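Local coordinates for meta cleavage compound hydrolase (Janthinobacterium, PDB 1J1I), which probably cleaves, by hydrolysis, a carbon-carbon bond of the ring-opened intermediate of carbazole degradation to yield anthranilate, at residues Asp233-Val238 with Cys259-Met264; Leu170-Phe175 with Met264-Glu269; Ala140-Glu145 with Tyr242-Leu247. All coordinates share one frame; numbering follows the deposited sequence.

Contact 1 (Asp233-Val238 with Cys259-Met264); sequences DKVVPV and CGHWAM
His261 and Asp233 meet in a histidine-carboxylate hydrogen bond that forms two-thirds of the probable catalytic triad of this alpha/beta hydrolase. The third member is probably Ser114, whose side chain adjoins that of His261. His261 O also accepts from the side chain of Asn113, the residue before Ser114. The polar part rests on His261 ND1, which donates to Asp233 OD2 over 2.6 Å at an N-H...O angle of 166°. OD2 receives it on its syn lone pair and lies at the edge of the imidazole, almost in the ring plane, although carboxylate and ring are turned 69° against each other. The histidine extends CG anti to its main-chain nitrogen (chi1 -167°), which carries the ring across to the loop after strand 225-230.

The other carboxylate oxygen looks back into its own loop. Asp233 OD1 accepts from Val235 N at 2.9 Å, which makes an Asx turn, and from Val236 N at 2.8 Å, the latter arriving from above the carboxylate plane. With OD1 held by two main-chain amides and OD2 by the imidazole, rotation of the acid group is restricted.

Apolar contacts steady the ring itself. Val235 places CB over the centre of one imidazole face, 3.6 Å from the ring centroid and nearly on the normal, a CH-pi arrangement with both methyls spread above the ring. Val236 CG2 approaches obliquely and reaches His261 CE1 at 3.5 Å.

A water bridges the two segments, donating one hydrogen to Asp233 OD2 at 2.7 Å and the other to Gly260 O at 2.8 Å.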
loop_
_atom_site.group_PDB
_atom_site.type_symbol
_atom_site.label_atom_id
_atom_site.label_comp_id
_atom_site.label_asym_id
_atom_site.label_seq_id
_atom_site.Cartn_x
_atom_site.Cartn_y
_atom_site.Cartn_z
ATOM N N ASP A 233 5.327 11.408 9.471
ATOM C CA ASP A 233 5.832 12.547 8.704
ATOM C C ASP A 233 5.401 13.843 9.394
ATOM O O ASP A 233 4.208 14.090 9.569
ATOM C CB ASP A 233 5.261 12.498 7.283
ATOM C CG ASP A 233 5.980 13.432 6.319
ATOM O OD1 ASP A 233 6.429 14.513 6.753
ATOM O OD2 ASP A 233 6.075 13.086 5.119
ATOM N N LYS A 234 6.370 14.666 9.787
ATOM C CA LYS A 234 6.076 15.934 10.456
ATOM C C LYS A 234 5.886 17.091 9.474
ATOM O O LYS A 234 5.274 18.102 9.815
ATOM C CB LYS A 234 7.194 16.285 11.443
ATOM C CG LYS A 234 7.334 15.307 12.598
ATOM C CD LYS A 234 8.545 15.640 13.458
ATOM C CE LYS A 234 8.715 14.635 14.588
ATOM N NZ LYS A 234 9.988 14.853 15.332
ATOM N N VAL A 235 6.420 16.940 8.265
ATOM C CA VAL A 235 6.305 17.971 7.234
ATOM C C VAL A 235 4.951 17.834 6.541
ATOM O O VAL A 235 4.197 18.796 6.435
ATOM C CB VAL A 235 7.432 17.840 6.183
ATOM C CG1 VAL A 235 7.321 18.963 5.151
ATOM C CG2 VAL A 235 8.790 17.878 6.871
ATOM N N VAL A 236 4.656 16.628 6.064
ATOM C CA VAL A 236 3.384 16.348 5.407
ATOM C C VAL A 236 2.623 15.342 6.264
ATOM O O VAL A 236 2.932 14.152 6.257
ATOM C CB VAL A 236 3.591 15.747 4.000
ATOM C CG1 VAL A 236 2.250 15.322 3.406
ATOM C CG2 VAL A 236 4.271 16.762 3.099
ATOM N N PRO A 237 1.613 15.810 7.015
ATOM C CA PRO A 237 0.805 14.947 7.885
ATOM C C PRO A 237 0.191 13.781 7.117
ATOM O O PRO A 237 -0.075 13.895 5.920
ATOM C CB PRO A 237 -0.261 15.896 8.427
ATOM C CG PRO A 237 0.421 17.237 8.390
ATOM C CD PRO A 237 1.126 17.199 7.062
ATOM N N VAL A 238 -0.044 12.668 7.807
ATOM C CA VAL A 238 -0.626 11.499 7.160
ATOM C C VAL A 238 -2.013 11.807 6.594
ATOM O O VAL A 238 -2.419 11.230 5.582
ATOM C CB VAL A 238 -0.714 10.291 8.138
ATOM C CG1 VAL A 238 -1.669 10.596 9.276
ATOM C CG2 VAL A 238 -1.153 9.051 7.388
ATOM N N CYS A 259 7.813 5.815 9.992
ATOM C CA CYS A 259 8.408 6.405 8.812
ATOM C C CYS A 259 8.135 7.896 8.799
ATOM O O CYS A 259 7.008 8.335 9.033
ATOM C CB CYS A 259 7.795 5.741 7.575
ATOM S SG CYS A 259 8.440 6.284 5.995
ATOM N N GLY A 260 9.180 8.671 8.528
ATOM C CA GLY A 260 9.053 10.113 8.485
ATOM C C GLY A 260 8.737 10.635 7.094
ATOM O O GLY A 260 7.955 10.032 6.356
ATOM N N HIS A 261 9.376 11.746 6.738
ATOM C CA HIS A 261 9.169 12.420 5.458
ATOM C C HIS A 261 9.935 11.833 4.264
ATOM O O HIS A 261 9.630 12.167 3.117
ATOM C CB HIS A 261 9.524 13.905 5.636
ATOM C CG HIS A 261 9.074 14.789 4.511
ATOM N ND1 HIS A 261 7.769 14.832 4.069
ATOM C CD2 HIS A 261 9.750 15.702 3.773
ATOM C CE1 HIS A 261 7.659 15.733 3.107
ATOM N NE2 HIS A 261 8.848 16.275 2.908
ATOM N N TRP A 262 10.914 10.965 4.524
ATOM C CA TRP A 262 11.722 10.362 3.457
ATOM C C TRP A 262 11.666 8.831 3.403
ATOM O O TRP A 262 12.659 8.160 3.676
ATOM C CB TRP A 262 13.194 10.782 3.591
ATOM C CG TRP A 262 13.450 12.260 3.520
ATOM C CD1 TRP A 262 12.669 13.203 2.914
ATOM C CD2 TRP A 262 14.598 12.953 4.024
ATOM N NE1 TRP A 262 13.261 14.440 3.009
ATOM C CE2 TRP A 262 14.445 14.314 3.686
ATOM C CE3 TRP A 262 15.742 12.553 4.728
ATOM C CZ2 TRP A 262 15.398 15.284 4.027
ATOM C CZ3 TRP A 262 16.692 13.518 5.068
ATOM C CH2 TRP A 262 16.510 14.868 4.715
ATOM N N ALA A 263 10.517 8.278 3.027
ATOM C CA ALA A 263 10.365 6.829 2.959
ATOM C C ALA A 263 11.461 6.131 2.146
ATOM O O ALA A 263 11.971 5.090 2.556
ATOM C CB ALA A 263 8.986 6.477 2.389
ATOM N N MET A 264 11.830 6.700 0.999
ATOM C CA MET A 264 12.851 6.087 0.145
ATOM C C MET A 264 14.233 6.003 0.795
ATOM O O MET A 264 15.066 5.186 0.388
ATOM C CB MET A 264 12.978 6.844 -1.181
ATOM C CG MET A 264 13.716 8.166 -1.078
ATOM S SD MET A 264 12.882 9.381 -0.055
ATOM C CE MET A 264 14.014 10.742 -0.185
HETATM O O HOH W 1 6.356 10.546 4.157
#

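Contact 2 (Leu170-Phe175 with Met264-Glu269); sequences LTNDGF and MIEHPE
Thr171 lies against the carboxylate end of Glu266, with CB 3.7 Å from Glu266 CD and its methyl CG2 equally close to Glu266 CG. That methyl also sits over one face of the Phe175 ring, toward its rim, while Thr171 OG1 is bonded to Val167 O in the preceding helix.

Asn172 is the polar centre. Its main-chain N donates to Glu266 OE1 at 2.8 Å from above the carboxylate plane, and its ND2 reaches the same oxygen at 2.7 Å on the anti lone pair. A chi1 of 76° swings the amide back over its own backbone, bringing both donors to one acceptor. Gly260 N adds a third bond to OE1, and OE2 takes Trp262 N. A water links Asn172 ND2 to Glu266 O.

Asn172 also opens a type I turn that ends at Phe175, within which Gly174 N bonds to Asn172 OD1 at 2.6 Å, an Asx turn. Phe175 then packs on helix 263-266, its CZ 3.7 Å from Ile265 CG2 and its CD1 near Glu266 CA.

The arrangement joins the probable lid, inserted between strands 131-137 and 225-230 as in related alpha/beta hydrolases, to the short helix following the probable catalytic histidine.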
loop_
_atom_site.group_PDB
_atom_site.type_symbol
_atom_site.label_atom_id
_atom_site.label_comp_id
_atom_site.label_asym_id
_atom_site.label_seq_id
_atom_site.Cartn_x
_atom_site.Cartn_y
_atom_site.Cartn_z
ATOM N N LEU A 170 13.424 15.144 10.176
ATOM C CA LEU A 170 12.548 14.695 9.091
ATOM C C LEU A 170 12.388 13.186 8.952
ATOM O O LEU A 170 11.636 12.715 8.093
ATOM C CB LEU A 170 13.050 15.246 7.756
ATOM C CG LEU A 170 13.278 16.752 7.647
ATOM C CD1 LEU A 170 13.563 17.102 6.196
ATOM C CD2 LEU A 170 12.059 17.505 8.139
ATOM N N THR A 171 13.097 12.430 9.784
ATOM C CA THR A 171 13.039 10.974 9.729
ATOM C C THR A 171 12.448 10.371 11.004
ATOM O O THR A 171 12.343 11.049 12.026
ATOM C CB THR A 171 14.447 10.386 9.492
ATOM O OG1 THR A 171 15.348 10.878 10.492
ATOM C CG2 THR A 171 14.964 10.784 8.116
ATOM N N ASN A 172 12.061 9.099 10.935
ATOM C CA ASN A 172 11.481 8.409 12.086
ATOM C C ASN A 172 12.538 8.237 13.179
ATOM O O ASN A 172 13.735 8.172 12.892
ATOM C CB ASN A 172 10.923 7.044 11.662
ATOM C CG ASN A 172 12.006 6.006 11.437
ATOM O OD1 ASN A 172 12.491 5.382 12.380
ATOM N ND2 ASN A 172 12.394 5.821 10.182
ATOM N N ASP A 173 12.086 8.155 14.426
ATOM C CA ASP A 173 12.986 8.027 15.571
ATOM C C ASP A 173 13.979 6.872 15.505
ATOM O O ASP A 173 14.953 6.850 16.253
ATOM C CB ASP A 173 12.179 7.918 16.869
ATOM C CG ASP A 173 11.178 9.047 17.034
ATOM O OD1 ASP A 173 11.484 10.189 16.629
ATOM O OD2 ASP A 173 10.084 8.796 17.584
ATOM N N GLY A 174 13.740 5.914 14.617
ATOM C CA GLY A 174 14.641 4.781 14.509
ATOM C C GLY A 174 15.680 4.904 13.411
ATOM O O GLY A 174 16.531 4.029 13.260
ATOM N N PHE A 175 15.616 5.989 12.645
ATOM C CA PHE A 175 16.557 6.208 11.553
ATOM C C PHE A 175 17.980 6.445 12.065
ATOM O O PHE A 175 18.211 7.311 12.907
ATOM C CB PHE A 175 16.110 7.407 10.710
ATOM C CG PHE A 175 16.954 7.636 9.491
ATOM C CD1 PHE A 175 16.934 6.731 8.435
ATOM C CD2 PHE A 175 17.787 8.748 9.405
ATOM C CE1 PHE A 175 17.732 6.929 7.309
ATOM C CE2 PHE A 175 18.589 8.955 8.284
ATOM C CZ PHE A 175 18.562 8.044 7.233
ATOM N N MET A 264 11.830 6.700 0.999
ATOM C CA MET A 264 12.851 6.087 0.145
ATOM C C MET A 264 14.233 6.003 0.795
ATOM O O MET A 264 15.066 5.186 0.388
ATOM C CB MET A 264 12.978 6.844 -1.181
ATOM C CG MET A 264 13.716 8.166 -1.078
ATOM S SD MET A 264 12.882 9.381 -0.055
ATOM C CE MET A 264 14.014 10.742 -0.185
ATOM N N ILE A 265 14.481 6.859 1.782
ATOM C CA ILE A 265 15.763 6.861 2.481
ATOM C C ILE A 265 15.679 6.047 3.773
ATOM O O ILE A 265 16.580 5.267 4.083
ATOM C CB ILE A 265 16.220 8.306 2.831
ATOM C CG1 ILE A 265 16.504 9.096 1.549
ATOM C CG2 ILE A 265 17.471 8.264 3.706
ATOM C CD1 ILE A 265 16.848 10.561 1.786
ATOM N N GLU A 266 14.588 6.222 4.512
ATOM C CA GLU A 266 14.392 5.524 5.784
ATOM C C GLU A 266 14.128 4.023 5.639
ATOM O O GLU A 266 14.551 3.229 6.482
ATOM C CB GLU A 266 13.239 6.169 6.557
ATOM C CG GLU A 266 13.416 7.658 6.810
ATOM C CD GLU A 266 12.185 8.298 7.422
ATOM O OE1 GLU A 266 11.708 7.806 8.471
ATOM O OE2 GLU A 266 11.692 9.298 6.854
ATOM N N HIS A 267 13.427 3.638 4.577
ATOM C CA HIS A 267 13.105 2.237 4.327
ATOM C C HIS A 267 13.189 1.991 2.828
ATOM O O HIS A 267 12.171 1.769 2.172
ATOM C CB HIS A 267 11.685 1.931 4.818
ATOM C CG HIS A 267 11.435 2.334 6.239
ATOM N ND1 HIS A 267 11.965 1.649 7.312
ATOM C CD2 HIS A 267 10.720 3.357 6.761
ATOM C CE1 HIS A 267 11.583 2.233 8.434
ATOM N NE2 HIS A 267 10.828 3.272 8.128
ATOM N N PRO A 268 14.410 2.014 2.266
ATOM C CA PRO A 268 14.596 1.801 0.826
ATOM C C PRO A 268 14.003 0.525 0.234
ATOM O O PRO A 268 13.328 0.579 -0.798
ATOM C CB PRO A 268 16.119 1.906 0.649
ATOM C CG PRO A 268 16.661 1.490 1.991
ATOM C CD PRO A 268 15.707 2.141 2.960
ATOM N N GLU A 269 14.241 -0.614 0.879
ATOM C CA GLU A 269 13.714 -1.885 0.386
ATOM C C GLU A 269 12.189 -1.881 0.363
ATOM O O GLU A 269 11.563 -2.327 -0.605
ATOM C CB GLU A 269 14.208 -3.036 1.261
ATOM C CG GLU A 269 15.691 -3.325 1.117
ATOM C CD GLU A 269 15.957 -4.664 0.451
ATOM O OE1 GLU A 269 15.614 -5.709 1.051
ATOM O OE2 GLU A 269 16.505 -4.672 -0.673
HETATM O O HOH W 2 14.595 4.041 9.229
#

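Contact 3 (Ala140-Glu145 with Tyr242-Leu247); sequences AGLVVE and YKFLDL
Leu142 rests on Phe244 with one methyl: CD1 stands 3.6 Å from the ring centroid and only 2° off the ring normal. This is a CH-pi contact centred on the ring, all six carbons of Phe244 lying 3.9 Å from Leu142 CD1. The two side chains run past each other in opposite directions, so Leu142 CG follows CD1 over the rim, 4.0 Å from Phe244 CZ.

The same ring meets the loop a second time at its edge, where Ala140 O lies near the ring plane, 4.2 Å from Phe244 CZ.

Lys243 borders the other flank of Leu142 through its aliphatic stem. With CG anti to the main-chain nitrogen (chi1 -169°) and the rest extended, CB comes 3.8 Å from Leu142 CD1, and CD is 4.0 Å from Leu142 CD2. The latter methyl also reaches Leu247 CD1 at 4.2 Å, one helical turn on. Val144 CG2 adds a looser approach, 4.4 Å from Lys243 CD.

The contact thereby joins the loop after strand 131-137 to helix 238-247 of the alpha/beta hydrolase fold, the helix between the last two strands, 225-230 and 251-256. Ile218 of helix 215-218 touches Leu142, Phe244 and Leu247 together. The helix also faces strand 251-256, where Tyr242 touches Ile255, and the dimer interface, where Tyr242 stacks on Tyr242 of the second subunit.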
loop_
_atom_site.group_PDB
_atom_site.type_symbol
_atom_site.label_atom_id
_atom_site.label_comp_id
_atom_site.label_asym_id
_atom_site.label_seq_id
_atom_site.Cartn_x
_atom_site.Cartn_y
_atom_site.Cartn_z
ATOM N N ALA A 140 4.612 17.300 -1.763
ATOM C CA ALA A 140 4.124 18.631 -1.482
ATOM C C ALA A 140 2.966 18.833 -2.466
ATOM O O ALA A 140 2.797 18.044 -3.401
ATOM C CB ALA A 140 5.227 19.650 -1.740
ATOM N N GLY A 141 2.168 19.877 -2.259
ATOM C CA GLY A 141 1.059 20.142 -3.159
ATOM C C GLY A 141 -0.213 20.522 -2.434
ATOM O O GLY A 141 -1.023 21.305 -2.937
ATOM N N LEU A 142 -0.394 19.956 -1.248
ATOM C CA LEU A 142 -1.569 20.257 -0.454
ATOM C C LEU A 142 -1.173 21.040 0.784
ATOM O O LEU A 142 -0.193 20.720 1.450
ATOM C CB LEU A 142 -2.293 18.972 -0.020
ATOM C CG LEU A 142 -3.271 18.347 -1.020
ATOM C CD1 LEU A 142 -3.756 16.982 -0.528
ATOM C CD2 LEU A 142 -4.438 19.294 -1.205
ATOM N N VAL A 143 -1.964 22.065 1.067
ATOM C CA VAL A 143 -1.749 22.897 2.225
ATOM C C VAL A 143 -2.278 22.234 3.477
ATOM O O VAL A 143 -1.964 22.678 4.584
ATOM C CB VAL A 143 -2.487 24.260 2.113
ATOM C CG1 VAL A 143 -2.234 25.109 3.373
ATOM C CG2 VAL A 143 -2.082 25.020 0.880
ATOM N N VAL A 144 -3.079 21.181 3.302
ATOM C CA VAL A 144 -3.711 20.489 4.444
ATOM C C VAL A 144 -3.362 20.955 5.859
ATOM O O VAL A 144 -2.327 20.598 6.465
ATOM C CB VAL A 144 -3.504 18.994 4.398
ATOM C CG1 VAL A 144 -2.179 18.597 5.070
ATOM C CG2 VAL A 144 -4.714 18.357 5.093
ATOM N N GLU A 145 -4.319 21.714 6.367
ATOM C CA GLU A 145 -4.325 22.393 7.637
ATOM C C GLU A 145 -4.915 23.599 6.909
ATOM O O GLU A 145 -4.848 23.525 5.651
ATOM C CB GLU A 145 -2.878 22.711 8.121
ATOM C CG GLU A 145 -2.355 21.925 9.352
ATOM C CD GLU A 145 -0.821 21.995 9.511
ATOM O OE1 GLU A 145 -0.197 23.089 9.362
ATOM O OE2 GLU A 145 -0.227 20.934 9.816
ATOM N N TYR A 242 -4.634 10.938 2.864
ATOM C CA TYR A 242 -6.051 10.620 2.795
ATOM C C TYR A 242 -6.758 11.622 1.886
ATOM O O TYR A 242 -7.684 11.261 1.159
ATOM C CB TYR A 242 -6.663 10.624 4.204
ATOM C CG TYR A 242 -5.991 9.651 5.167
ATOM C CD1 TYR A 242 -6.118 9.806 6.547
ATOM C CD2 TYR A 242 -5.212 8.592 4.695
ATOM C CE1 TYR A 242 -5.479 8.932 7.437
ATOM C CE2 TYR A 242 -4.569 7.712 5.576
ATOM C CZ TYR A 242 -4.709 7.892 6.945
ATOM O OH TYR A 242 -4.077 7.033 7.822
ATOM N N LYS A 243 -6.316 12.879 1.914
ATOM C CA LYS A 243 -6.931 13.884 1.057
ATOM C C LYS A 243 -6.542 13.631 -0.405
ATOM O O LYS A 243 -7.375 13.766 -1.299
ATOM C CB LYS A 243 -6.523 15.295 1.487
ATOM C CG LYS A 243 -7.335 16.385 0.802
ATOM C CD LYS A 243 -7.019 17.764 1.370
ATOM C CE LYS A 243 -7.950 18.826 0.797
ATOM N NZ LYS A 243 -7.678 20.173 1.376
ATOM N N PHE A 244 -5.283 13.269 -0.650
ATOM C CA PHE A 244 -4.839 12.968 -2.016
ATOM C C PHE A 244 -5.669 11.802 -2.551
ATOM O O PHE A 244 -6.082 11.795 -3.711
ATOM C CB PHE A 244 -3.364 12.552 -2.052
ATOM C CG PHE A 244 -2.396 13.699 -2.155
ATOM C CD1 PHE A 244 -1.421 13.885 -1.184
ATOM C CD2 PHE A 244 -2.437 14.573 -3.238
ATOM C CE1 PHE A 244 -0.495 14.928 -1.284
ATOM C CE2 PHE A 244 -1.516 15.620 -3.349
ATOM C CZ PHE A 244 -0.545 15.797 -2.371
ATOM N N LEU A 245 -5.900 10.809 -1.696
ATOM C CA LEU A 245 -6.665 9.626 -2.079
ATOM C C LEU A 245 -8.109 9.960 -2.433
ATOM O O LEU A 245 -8.722 9.297 -3.265
ATOM C CB LEU A 245 -6.606 8.579 -0.953
ATOM C CG LEU A 245 -5.228 7.924 -0.773
ATOM C CD1 LEU A 245 -5.232 7.009 0.448
ATOM C CD2 LEU A 245 -4.871 7.127 -2.022
ATOM N N ASP A 246 -8.643 11.001 -1.806
ATOM C CA ASP A 246 -10.006 11.441 -2.066
ATOM C C ASP A 246 -10.073 12.230 -3.383
ATOM O O ASP A 246 -11.022 12.099 -4.158
ATOM C CB ASP A 246 -10.479 12.324 -0.910
ATOM C CG ASP A 246 -11.910 12.779 -1.072
ATOM O OD1 ASP A 246 -12.813 11.916 -1.087
ATOM O OD2 ASP A 246 -12.128 14.003 -1.188
ATOM N N LEU A 247 -9.043 13.029 -3.638
ATOM C CA LEU A 247 -8.983 13.869 -4.834
ATOM C C LEU A 247 -8.586 13.180 -6.134
ATOM O O LEU A 247 -9.159 13.460 -7.187
ATOM C CB LEU A 247 -8.029 15.035 -4.582
ATOM C CG LEU A 247 -8.429 15.969 -3.439
ATOM C CD1 LEU A 247 -7.275 16.900 -3.121
ATOM C CD2 LEU A 247 -9.682 16.747 -3.827
#

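Overall arrangement
Contact 1 is buried and holds two of the probable catalytic residues, while contacts 2 and 3 are partly buried. Contacts 1 and 2 share helix 263-266 and are directly joined: His261 N bonds to Leu170 O, so the probable catalytic histidine is tied to the end of helix 160-170, in the probable lid. Both depend on a carboxylate gripped by several donors. Contact 3 is instead apolar, with methyls and an aromatic face doing the work. It meets contact 1, but not contact 2, by packing of Pro237 on Val144 and Glu145. Helix 238-247, which follows the acid loop of contact 1, gives Lys243, Phe244 and Leu247 to contact 3 and Tyr242 and Leu245 to the second subunit.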